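Local coordinates for protein predicted ATPase involved in replication control, Cdc46/Mcm family (Methanopyrus kandleri AV19, PDB 3F8T) that probably binds ATP and single-stranded DNA as a homolog of the MCM replicative helicases, with an N-terminal region joined to an AAA+ ATPase module, at residues R97-P102 with A174-K179; F105-R110 with L118-G123. The protein carries 2 engineered substitutions. All coordinates share one frame; numbering follows the deposited sequence.

Interaction 1. Residues R97-P102 with A174-K179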
ATOM      1  N   ARG A  97      -8.952 -13.103  24.859  1.00 35.14           N
ATOM      2  CA  ARG A  97      -8.062 -12.268  24.077  1.00 34.32           C
ATOM      3  C   ARG A  97      -6.806 -12.010  24.892  1.00 33.05           C
ATOM      4  O   ARG A  97      -6.852 -11.960  26.128  1.00 33.15           O
ATOM      5  CB  ARG A  97      -8.739 -10.942  23.717  1.00 34.33           C
ATOM      6  CG  ARG A  97     -10.003 -11.070  22.838  1.00 36.71           C
ATOM      7  CD  ARG A  97      -9.695 -11.544  21.407  1.00 38.98           C
ATOM      8  NE  ARG A  97     -10.894 -11.586  20.570  1.00 40.70           N
ATOM      9  CZ  ARG A  97     -11.531 -12.699  20.205  1.00 41.85           C
ATOM     10  NH1 ARG A  97     -11.089 -13.889  20.587  1.00 40.82           N
ATOM     11  NH2 ARG A  97     -12.615 -12.618  19.440  1.00 42.55           N
ATOM     12  N   PHE A  98      -5.690 -11.856  24.201  1.00 31.81           N
ATOM     13  CA  PHE A  98      -4.453 -11.485  24.853  1.00 31.20           C
ATOM     14  C   PHE A  98      -4.021 -10.119  24.335  1.00 31.62           C
ATOM     15  O   PHE A  98      -4.138  -9.826  23.138  1.00 31.35           O
ATOM     16  CB  PHE A  98      -3.357 -12.524  24.594  1.00 30.89           C
ATOM     17  CG  PHE A  98      -3.700 -13.919  25.057  1.00 29.83           C
ATOM     18  CD1 PHE A  98      -4.414 -14.790  24.228  1.00 29.65           C
ATOM     19  CD2 PHE A  98      -3.277 -14.378  26.307  1.00 30.39           C
ATOM     20  CE1 PHE A  98      -4.722 -16.097  24.645  1.00 27.63           C
ATOM     21  CE2 PHE A  98      -3.574 -15.685  26.733  1.00 30.59           C
ATOM     22  CZ  PHE A  98      -4.302 -16.538  25.902  1.00 29.85           C
ATOM     23  N   ARG A  99      -3.519  -9.291  25.246  1.00 31.64           N
ATOM     24  CA  ARG A  99      -2.945  -8.002  24.891  1.00 31.88           C
ATOM     25  C   ARG A  99      -1.521  -7.962  25.418  1.00 31.32           C
ATOM     26  O   ARG A  99      -1.159  -8.728  26.328  1.00 30.66           O
ATOM     27  CB  ARG A  99      -3.768  -6.854  25.499  1.00 32.29           C
ATOM     28  CG  ARG A  99      -5.282  -6.933  25.242  1.00 35.78           C
ATOM     29  CD  ARG A  99      -5.634  -6.666  23.772  1.00 41.32           C
ATOM     30  NE  ARG A  99      -6.892  -7.297  23.348  1.00 43.52           N
ATOM     31  CZ  ARG A  99      -8.107  -6.754  23.466  1.00 45.43           C
ATOM     32  NH1 ARG A  99      -8.264  -5.554  24.012  1.00 45.87           N
ATOM     33  NH2 ARG A  99      -9.180  -7.423  23.043  1.00 44.25           N
ATOM     34  N   GLY A 100      -0.714  -7.078  24.838  1.00 30.98           N
ATOM     35  CA  GLY A 100       0.616  -6.801  25.359  1.00 30.52           C
ATOM     36  C   GLY A 100       1.612  -7.917  25.158  1.00 30.37           C
ATOM     37  O   GLY A 100       2.372  -8.242  26.071  1.00 29.85           O
ATOM     38  N   LEU A 101       1.614  -8.505  23.961  1.00 30.43           N
ATOM     39  CA  LEU A 101       2.629  -9.486  23.566  1.00 30.54           C
ATOM     40  C   LEU A 101       4.032  -8.946  23.769  1.00 31.18           C
ATOM     41  O   LEU A 101       4.309  -7.822  23.356  1.00 31.84           O
ATOM     42  CB  LEU A 101       2.472  -9.866  22.083  1.00 30.38           C
ATOM     43  CG  LEU A 101       1.435 -10.912  21.688  1.00 30.64           C
ATOM     44  CD1 LEU A 101       0.033 -10.479  22.107  1.00 30.76           C
ATOM     45  CD2 LEU A 101       1.492 -11.160  20.173  1.00 30.04           C
ATOM     46  N   PRO A 102       4.919  -9.731  24.416  1.00 31.83           N
ATOM     47  CA  PRO A 102       6.343  -9.384  24.400  1.00 32.65           C
ATOM     48  C   PRO A 102       6.840  -9.181  22.964  1.00 33.42           C
ATOM     49  O   PRO A 102       6.365  -9.840  22.028  1.00 32.57           O
ATOM     50  CB  PRO A 102       7.012 -10.596  25.041  1.00 32.47           C
ATOM     51  CG  PRO A 102       5.971 -11.164  25.939  1.00 32.44           C
ATOM     52  CD  PRO A 102       4.662 -10.955  25.200  1.00 31.86           C
ATOM     53  N   ALA A 174      -6.564 -17.259  14.093  1.00 23.05           N
ATOM     54  CA  ALA A 174      -6.762 -15.859  14.405  1.00 23.59           C
ATOM     55  C   ALA A 174      -7.612 -15.660  15.662  1.00 24.37           C
ATOM     56  O   ALA A 174      -8.659 -16.305  15.833  1.00 24.43           O
ATOM     57  CB  ALA A 174      -7.383 -15.129  13.188  1.00 24.22           C
ATOM     58  N   LEU A 175      -7.137 -14.773  16.532  1.00 24.40           N
ATOM     59  CA  LEU A 175      -7.891 -14.301  17.700  1.00 25.36           C
ATOM     60  C   LEU A 175      -8.440 -12.893  17.470  1.00 26.12           C
ATOM     61  O   LEU A 175      -9.530 -12.560  17.923  1.00 25.77           O
ATOM     62  CB  LEU A 175      -6.992 -14.290  18.938  1.00 25.10           C
ATOM     63  CG  LEU A 175      -6.578 -15.659  19.482  1.00 24.72           C
ATOM     64  CD1 LEU A 175      -5.419 -15.485  20.454  1.00 26.25           C
ATOM     65  CD2 LEU A 175      -7.758 -16.388  20.151  1.00 25.70           C
ATOM     66  N   GLU A 176      -7.657 -12.064  16.785  1.00 26.30           N
ATOM     67  CA  GLU A 176      -8.123 -10.737  16.366  1.00 27.15           C
ATOM     68  C   GLU A 176      -7.394 -10.259  15.113  1.00 26.69           C
ATOM     69  O   GLU A 176      -6.280 -10.698  14.823  1.00 25.53           O
ATOM     70  CB  GLU A 176      -8.037  -9.674  17.480  1.00 27.54           C
ATOM     71  CG  GLU A 176      -6.901  -9.794  18.475  1.00 28.98           C
ATOM     72  CD  GLU A 176      -7.016  -8.772  19.622  1.00 29.77           C
ATOM     73  OE1 GLU A 176      -7.055  -7.550  19.340  1.00 32.42           O
ATOM     74  OE2 GLU A 176      -7.056  -9.184  20.807  1.00 31.67           O
ATOM     75  N   VAL A 177      -8.050  -9.352  14.391  1.00 26.41           N
ATOM     76  CA  VAL A 177      -7.552  -8.811  13.129  1.00 26.55           C
ATOM     77  C   VAL A 177      -7.635  -7.291  13.245  1.00 27.13           C
ATOM     78  O   VAL A 177      -8.692  -6.765  13.602  1.00 27.40           O
ATOM     79  CB  VAL A 177      -8.390  -9.318  11.923  1.00 25.67           C
ATOM     80  CG1 VAL A 177      -8.036  -8.550  10.639  1.00 26.74           C
ATOM     81  CG2 VAL A 177      -8.179 -10.810  11.714  1.00 25.25           C
ATOM     82  N   HIS A 178      -6.509  -6.616  13.013  1.00 27.50           N
ATOM     83  CA  HIS A 178      -6.449  -5.159  13.020  1.00 28.60           C
ATOM     84  C   HIS A 178      -6.080  -4.659  11.632  1.00 28.78           C
ATOM     85  O   HIS A 178      -5.013  -4.985  11.125  1.00 27.90           O
ATOM     86  CB  HIS A 178      -5.430  -4.664  14.042  1.00 29.17           C
ATOM     87  CG  HIS A 178      -5.746  -5.062  15.453  1.00 31.85           C
ATOM     88  ND1 HIS A 178      -6.779  -4.499  16.172  1.00 35.91           N
ATOM     89  CD2 HIS A 178      -5.163  -5.963  16.276  1.00 34.39           C
ATOM     90  CE1 HIS A 178      -6.821  -5.041  17.377  1.00 36.30           C
ATOM     91  NE2 HIS A 178      -5.851  -5.932  17.466  1.00 36.14           N
ATOM     92  N   LYS A 179      -6.985  -3.892  11.024  1.00 29.30           N
ATOM     93  CA  LYS A 179      -6.741  -3.255   9.731  1.00 29.56           C
ATOM     94  C   LYS A 179      -5.637  -2.217   9.907  1.00 28.74           C
ATOM     95  O   LYS A 179      -5.576  -1.522  10.930  1.00 28.93           O
ATOM     96  CB  LYS A 179      -8.030  -2.603   9.203  1.00 29.73           C
ATOM     97  CG  LYS A 179      -8.028  -2.336   7.699  1.00 31.11           C
ATOM     98  CD  LYS A 179      -9.013  -1.225   7.265  1.00 32.48           C
ATOM     99  CE  LYS A 179     -10.472  -1.651   7.370  1.00 36.84           C
ATOM    100  NZ  LYS A 179     -11.375  -0.722   6.599  1.00 39.39           N
TER
HETATM  101  O   HOH W   1      -5.832 -11.513  21.437  1.00 38.57           O
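Arg99 and Glu176 join by a salt bridge where strand 96-99 of the N-terminal Mcm-like domain meets the OB fold at a classic beta bulge, in which Leu175 and Glu176 both face Leu164. Arg99 NE lies 3.2 Å from Glu176 OE2 and bonds to its syn lone pair; the bond is bent (138° at the hydrogen), and the oxygen is tilted from the guanidinium plane. The two flat groups stand almost perpendicular, 86° apart, so the pair meets through one nitrogen and one oxygen and not as a coplanar, two-pronged pair. Glu176 OE2 also accepts a hydrogen bond from water 1 at 2.7 Å, and water 1 takes the backbone N-H of Phe98 at 2.8 Å. The carboxylate thus grips strand 96-99 twice, through a side chain and through the backbone. Arg97 works differently: its chain, bent at chi2 (-69°), brings the guanidinium face over the carbonyl of Leu175, with Leu175 O 3.0 Å from Arg97 CZ. None of its N-H groups points at that oxygen, and the contact is a carbonyl set above a cationic plane. Beside it, Leu175 CD1 meets the Phe98 ring at its edge, 4.0 Å from Phe98 CD1.

Farther out, backbone hydrogen bonds from Arg97 and Arg99 to strand 55-58 and the residue after it hold strand 96-99 in its two-stranded parallel sheet. Leu118 of strand 118-130 touches both Phe98 and Leu175. The other carboxylate oxygen is steadied from within its own strand, where His178 NE2 gives Glu176 OE1 a weak hydrogen bond of 2.8 Å.

Interaction 2. Residues F105-R110 with L118-G123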
ATOM      1  N   PHE A 105       7.445 -11.760  20.059  1.00 33.90           N
ATOM      2  CA  PHE A 105       6.314 -12.533  19.527  1.00 32.43           C
ATOM      3  C   PHE A 105       5.495 -11.735  18.498  1.00 32.13           C
ATOM      4  O   PHE A 105       4.515 -12.248  17.936  1.00 31.17           O
ATOM      5  CB  PHE A 105       5.402 -13.033  20.658  1.00 32.13           C
ATOM      6  CG  PHE A 105       6.091 -13.955  21.637  1.00 31.94           C
ATOM      7  CD1 PHE A 105       6.758 -13.439  22.743  1.00 30.49           C
ATOM      8  CD2 PHE A 105       6.066 -15.334  21.452  1.00 30.66           C
ATOM      9  CE1 PHE A 105       7.405 -14.297  23.656  1.00 30.95           C
ATOM     10  CE2 PHE A 105       6.704 -16.190  22.355  1.00 30.97           C
ATOM     11  CZ  PHE A 105       7.371 -15.660  23.459  1.00 31.02           C
ATOM     12  N   ARG A 106       5.895 -10.490  18.257  1.00 31.73           N
ATOM     13  CA  ARG A 106       5.154  -9.601  17.342  1.00 32.14           C
ATOM     14  C   ARG A 106       5.788  -9.551  15.953  1.00 31.90           C
ATOM     15  O   ARG A 106       7.016  -9.586  15.823  1.00 31.49           O
ATOM     16  CB  ARG A 106       5.069  -8.178  17.905  1.00 32.55           C
ATOM     17  CG  ARG A 106       4.412  -8.063  19.273  1.00 35.50           C
ATOM     18  CD  ARG A 106       4.048  -6.619  19.579  1.00 40.44           C
ATOM     19  NE  ARG A 106       3.946  -6.375  21.016  1.00 44.71           N
ATOM     20  CZ  ARG A 106       3.290  -5.354  21.567  1.00 47.47           C
ATOM     21  NH1 ARG A 106       2.652  -4.467  20.802  1.00 48.50           N
ATOM     22  NH2 ARG A 106       3.257  -5.223  22.893  1.00 48.18           N
ATOM     23  N   ARG A 107       4.942  -9.452  14.927  1.00 31.66           N
ATOM     24  CA  ARG A 107       5.381  -9.365  13.530  1.00 31.85           C
ATOM     25  C   ARG A 107       6.383 -10.456  13.167  1.00 31.54           C
ATOM     26  O   ARG A 107       7.451 -10.178  12.617  1.00 31.64           O
ATOM     27  CB  ARG A 107       5.962  -7.981  13.235  1.00 32.20           C
ATOM     28  CG  ARG A 107       4.960  -6.856  13.417  1.00 34.14           C
ATOM     29  CD  ARG A 107       5.643  -5.498  13.344  1.00 38.96           C
ATOM     30  NE  ARG A 107       4.705  -4.432  13.681  1.00 42.94           N
ATOM     31  CZ  ARG A 107       4.557  -3.906  14.897  1.00 45.00           C
ATOM     32  NH1 ARG A 107       5.301  -4.329  15.921  1.00 45.05           N
ATOM     33  NH2 ARG A 107       3.659  -2.946  15.086  1.00 45.32           N
ATOM     34  N   VAL A 108       6.021 -11.691  13.496  1.00 31.27           N
ATOM     35  CA  VAL A 108       6.859 -12.863  13.283  1.00 31.15           C
ATOM     36  C   VAL A 108       7.055 -13.118  11.786  1.00 32.06           C
ATOM     37  O   VAL A 108       6.097 -13.187  11.016  1.00 31.00           O
ATOM     38  CB  VAL A 108       6.259 -14.110  13.994  1.00 30.40           C
ATOM     39  CG1 VAL A 108       6.884 -15.394  13.486  1.00 30.27           C
ATOM     40  CG2 VAL A 108       6.435 -13.995  15.506  1.00 29.33           C
ATOM     41  N   GLU A 109       8.316 -13.245  11.389  1.00 33.66           N
ATOM     42  CA  GLU A 109       8.668 -13.411   9.989  1.00 35.27           C
ATOM     43  C   GLU A 109       8.636 -14.865   9.520  1.00 35.06           C
ATOM     44  O   GLU A 109       8.525 -15.120   8.317  1.00 35.19           O
ATOM     45  CB  GLU A 109      10.031 -12.764   9.721  1.00 35.56           C
ATOM     46  CG  GLU A 109      10.024 -11.255   9.946  1.00 37.85           C
ATOM     47  CD  GLU A 109      11.328 -10.584   9.545  1.00 38.33           C
ATOM     48  OE1 GLU A 109      12.079 -11.172   8.733  1.00 42.42           O
ATOM     49  OE2 GLU A 109      11.591  -9.464  10.041  1.00 42.61           O
ATOM     50  N   ARG A 110       8.736 -15.805  10.466  1.00 34.93           N
ATOM     51  CA  ARG A 110       8.690 -17.245  10.182  1.00 35.42           C
ATOM     52  C   ARG A 110       7.839 -17.958  11.232  1.00 34.75           C
ATOM     53  O   ARG A 110       8.290 -18.152  12.349  1.00 34.64           O
ATOM     54  CB  ARG A 110      10.106 -17.857  10.162  1.00 35.80           C
ATOM     55  CG  ARG A 110      10.962 -17.461   8.965  1.00 38.75           C
ATOM     56  CD  ARG A 110      10.268 -17.794   7.649  1.00 43.07           C
ATOM     57  NE  ARG A 110      10.866 -17.067   6.529  1.00 47.06           N
ATOM     58  CZ  ARG A 110      11.779 -17.580   5.714  1.00 48.34           C
ATOM     59  NH1 ARG A 110      12.193 -18.832   5.881  1.00 50.90           N
ATOM     60  NH2 ARG A 110      12.276 -16.847   4.729  1.00 48.96           N
ATOM     61  N   LEU A 118       1.425 -17.918  21.035  1.00 22.15           N
ATOM     62  CA  LEU A 118       0.706 -16.694  20.717  1.00 21.84           C
ATOM     63  C   LEU A 118       1.665 -15.748  20.015  1.00 21.16           C
ATOM     64  O   LEU A 118       2.762 -15.459  20.523  1.00 21.02           O
ATOM     65  CB  LEU A 118       0.188 -16.027  22.002  1.00 21.36           C
ATOM     66  CG  LEU A 118      -0.420 -14.627  21.841  1.00 21.23           C
ATOM     67  CD1 LEU A 118      -1.785 -14.721  21.180  1.00 22.41           C
ATOM     68  CD2 LEU A 118      -0.513 -13.995  23.214  1.00 20.69           C
ATOM     69  N   ILE A 119       1.260 -15.275  18.844  1.00 20.87           N
ATOM     70  CA  ILE A 119       2.087 -14.388  18.039  1.00 20.89           C
ATOM     71  C   ILE A 119       1.210 -13.368  17.317  1.00 21.26           C
ATOM     72  O   ILE A 119      -0.014 -13.529  17.262  1.00 20.68           O
ATOM     73  CB  ILE A 119       2.936 -15.175  16.974  1.00 21.25           C
ATOM     74  CG1 ILE A 119       2.053 -15.681  15.822  1.00 20.29           C
ATOM     75  CG2 ILE A 119       3.717 -16.335  17.639  1.00 20.92           C
ATOM     76  CD1 ILE A 119       2.798 -16.001  14.549  1.00 21.09           C
ATOM     77  N   SER A 120       1.838 -12.335  16.746  1.00 22.07           N
ATOM     78  CA  SER A 120       1.160 -11.570  15.696  1.00 22.62           C
ATOM     79  C   SER A 120       1.944 -11.674  14.392  1.00 23.00           C
ATOM     80  O   SER A 120       3.168 -11.884  14.401  1.00 22.98           O
ATOM     81  CB  SER A 120       0.924 -10.106  16.097  1.00 22.99           C
ATOM     82  OG  SER A 120       2.051  -9.299  15.829  1.00 24.23           O
ATOM     83  N   ILE A 121       1.218 -11.602  13.281  1.00 23.06           N
ATOM     84  CA  ILE A 121       1.829 -11.407  11.969  1.00 22.84           C
ATOM     85  C   ILE A 121       1.312 -10.099  11.393  1.00 22.89           C
ATOM     86  O   ILE A 121       0.256  -9.610  11.798  1.00 22.45           O
ATOM     87  CB  ILE A 121       1.564 -12.597  10.993  1.00 23.23           C
ATOM     88  CG1 ILE A 121       0.064 -12.806  10.708  1.00 22.95           C
ATOM     89  CG2 ILE A 121       2.223 -13.859  11.530  1.00 23.15           C
ATOM     90  CD1 ILE A 121      -0.233 -13.737   9.508  1.00 23.32           C
ATOM     91  N   GLU A 122       2.059  -9.535  10.450  1.00 22.08           N
ATOM     92  CA  GLU A 122       1.596  -8.363   9.751  1.00 22.38           C
ATOM     93  C   GLU A 122       1.966  -8.470   8.280  1.00 21.71           C
ATOM     94  O   GLU A 122       3.101  -8.820   7.942  1.00 20.97           O
ATOM     95  CB  GLU A 122       2.219  -7.118  10.372  1.00 23.25           C
ATOM     96  CG  GLU A 122       1.727  -5.799   9.786  1.00 26.82           C
ATOM     97  CD  GLU A 122       2.427  -4.628  10.435  1.00 32.88           C
ATOM     98  OE1 GLU A 122       3.634  -4.456  10.189  1.00 37.24           O
ATOM     99  OE2 GLU A 122       1.781  -3.899  11.212  1.00 37.45           O
ATOM    100  N   GLY A 123       0.996  -8.198   7.414  1.00 20.35           N
ATOM    101  CA  GLY A 123       1.258  -8.117   5.989  1.00 20.09           C
ATOM    102  C   GLY A 123       0.018  -7.946   5.141  1.00 18.87           C
ATOM    103  O   GLY A 123      -1.012  -7.491   5.626  1.00 19.55           O
TER
HETATM  104  O   HOH W   2       4.748 -10.655  10.414  1.00 26.09           O
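With chi1 at 85°, Ser120 holds OG between its backbone N and carbonyl carbon, which turns the hydroxyl toward the passing 105-110 loop. There Arg107 N donates to Ser120 OG over 3.0 Å in a nearly straight bond (170° at the hydrogen). The same OG is hydrogen-bonded to Glu162 of strand 160-168, so the serine ties the loop to the neighbouring strand as well. Two backbone bonds flank it: Ser120 N to Phe105 O at 2.9 Å, and Val108 N to Ser120 O at 3.0 Å. On the apolar side, Val108 crosses Ile119 at about a right angle, its CG2 4.0 Å from Ile119 CB. Arg107 and Glu122 run side by side in the same direction; Glu122 OE1 lies at the guanidinium edge, 3.7 Å from Arg107 NE, a long salt bridge; the stronger partner of Glu122 OE1 is Arg160, on strand 160-168. Water 2 accepts from Glu122 N and can donate to Val108 O, a probable bridge, though other acceptors compete for its protons. Phe105 packs against helix 64-72, while Leu118 O, close to its ring, is buried without a polar partner. The arrangement is an irregular segment laid along the start of the first long strand of an OB-fold barrel.

Overall arrangement
The two contacts lie on the same side of the chain's centre, their centres about 10 Å apart, and interaction 2 is nested within the loop that interaction 1 closes. Along the chain come 97-102, then 105-110, 118-123 and finally 174-179, so strand 96-99 leads through an irregular connection into strand 118-130 of the OB fold. Both contacts reach the sheet containing 118-130 and 176-180. They also touch directly: Leu101 O and Arg106 NE are 2.8 Å apart, probably hydrogen-bonded, and Phe98 packs on Leu118. Together they line the junction between the N-terminal part (strand 96-99, helix 64-72) and the OB fold, ahead of the ATPase module.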